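Local coordinates for uncharacterized protein (Vibrio parahaemolyticus, PDB 1ZBP) that is of unknown function but belongs to the ImpE family and may be linked to bacterial type VI secretion, at residues Gln15-Leu20 / Ser35-Leu40. Numbering follows the deposited sequence.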
# COMPACT_ATOMS: atom_id res chain seq x y z
N GLN A 15 11.96 -2.56 18.97
CA GLN A 15 12.59 -3.57 19.83
C GLN A 15 12.81 -4.88 19.08
O GLN A 15 13.86 -5.51 19.21
CB GLN A 15 11.72 -3.83 21.08
CG GLN A 15 12.11 -5.08 21.88
CD GLN A 15 11.26 -5.29 23.14
OE1 GLN A 15 10.03 -5.18 23.10
NE2 GLN A 15 11.91 -5.61 24.25
N ALA A 16 11.81 -5.29 18.30
CA ALA A 16 11.89 -6.53 17.53
C ALA A 16 13.09 -6.51 16.58
O ALA A 16 13.70 -7.55 16.33
CB ALA A 16 10.60 -6.75 16.74
N LEU A 17 13.42 -5.33 16.06
CA LEU A 17 14.55 -5.18 15.14
C LEU A 17 15.87 -5.36 15.89
O LEU A 17 16.78 -6.03 15.39
CB LEU A 17 14.50 -3.80 14.47
CG LEU A 17 13.35 -3.56 13.48
CD1 LEU A 17 13.36 -2.11 13.00
CD2 LEU A 17 13.49 -4.51 12.30
N GLU A 18 15.97 -4.78 17.08
CA GLU A 18 17.18 -4.87 17.90
C GLU A 18 17.47 -6.32 18.24
O GLU A 18 18.62 -6.76 18.18
CB GLU A 18 17.01 -4.08 19.20
CG GLU A 18 16.42 -2.69 19.04
CD GLU A 18 17.10 -1.90 17.94
OE1 GLU A 18 16.97 -2.29 16.76
OE2 GLU A 18 17.76 -0.88 18.26
N LEU A 19 16.44 -7.06 18.61
CA LEU A 19 16.60 -8.47 18.95
C LEU A 19 17.06 -9.30 17.74
O LEU A 19 17.58 -10.41 17.90
CB LEU A 19 15.29 -9.05 19.52
CG LEU A 19 14.96 -8.66 20.96
CD1 LEU A 19 13.58 -9.17 21.35
CD2 LEU A 19 16.01 -9.22 21.90
N LEU A 20 16.88 -8.76 16.54
CA LEU A 20 17.30 -9.46 15.33
C LEU A 20 18.72 -9.06 14.92
O LEU A 20 19.55 -9.92 14.63
CB LEU A 20 16.33 -9.16 14.18
CG LEU A 20 14.98 -9.87 14.32
CD1 LEU A 20 14.02 -9.41 13.24
CD2 LEU A 20 15.20 -11.36 14.26
N SER A 35 16.55 -13.03 6.93
CA SER A 35 15.27 -12.95 6.21
C SER A 35 14.20 -12.28 7.06
O SER A 35 13.50 -11.37 6.59
CB SER A 35 14.80 -14.35 5.81
OG SER A 35 13.55 -14.32 5.14
N SER A 36 14.05 -12.72 8.30
CA SER A 36 13.06 -12.14 9.20
C SER A 36 13.39 -10.67 9.49
O SER A 36 12.50 -9.86 9.73
CB SER A 36 13.00 -12.92 10.52
OG SER A 36 12.59 -14.27 10.30
N PHE A 37 14.67 -10.34 9.45
CA PHE A 37 15.12 -8.97 9.71
C PHE A 37 14.78 -8.05 8.52
O PHE A 37 14.58 -6.84 8.68
CB PHE A 37 16.63 -8.97 10.00
CG PHE A 37 17.24 -7.59 10.11
CD1 PHE A 37 16.68 -6.63 10.95
CD2 PHE A 37 18.36 -7.25 9.36
CE1 PHE A 37 17.23 -5.35 11.04
CE2 PHE A 37 18.92 -5.98 9.44
CZ PHE A 37 18.34 -5.03 10.28
N ILE A 38 14.69 -8.63 7.32
CA ILE A 38 14.36 -7.89 6.11
C ILE A 38 12.87 -7.55 6.08
O ILE A 38 12.47 -6.44 5.69
CB ILE A 38 14.71 -8.70 4.83
CG1 ILE A 38 16.22 -8.90 4.74
CG2 ILE A 38 14.21 -7.97 3.58
CD1 ILE A 38 16.64 -9.98 3.78
N GLU A 39 12.04 -8.51 6.49
CA GLU A 39 10.60 -8.30 6.50
C GLU A 39 10.23 -7.15 7.43
O GLU A 39 9.52 -6.22 7.03
CB GLU A 39 9.86 -9.58 6.92
CG GLU A 39 9.63 -10.56 5.77
CD GLU A 39 8.83 -11.78 6.19
OE1 GLU A 39 8.33 -12.49 5.30
OE2 GLU A 39 8.70 -12.03 7.41
N LEU A 40 10.74 -7.21 8.66
CA LEU A 40 10.45 -6.17 9.64
C LEU A 40 11.09 -4.83 9.26
O LEU A 40 10.79 -3.79 9.86
CB LEU A 40 10.91 -6.62 11.03
CG LEU A 40 10.36 -7.99 11.48
CD1 LEU A 40 10.82 -8.30 12.90
CD2 LEU A 40 8.84 -7.99 11.40
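The ring of F37 meets L17 and L20 obliquely. L17 reaches it with CD2, 4.0 Å from F37 CE1. L20 comes in nearer the root of the ring, with its CB 4.1 Å from F37 CD1. The ring gets there because F37 CG lies anti to the backbone N (chi1 173°).

One turn further along the helix, L40 carries on the contact. Its CB packs 3.6 Å from L17 CD2, and the two side chains run by one another, pointing opposite ways. L20 and L40 instead meet roughly perpendicular, with L20 CD1 3.4 Å from L40 CD1. L20 CD1 also lies against the backbone, 3.7 Å from F37 CA. A16 CB closes the patch at 4.1 Å from L40 CD1. No hydrogen bond joins the segments; the contact is apolar and largely buried.

Helices 13-25 and 31-44 are successive and nearly antiparallel here, their local axes 9.9 Å apart at 156°. They form a helical hairpin. W4 of helix 4-7 touches L20 and S36, while Q53 of helix 47-60 touches F37 and I38, continuing the helical packing.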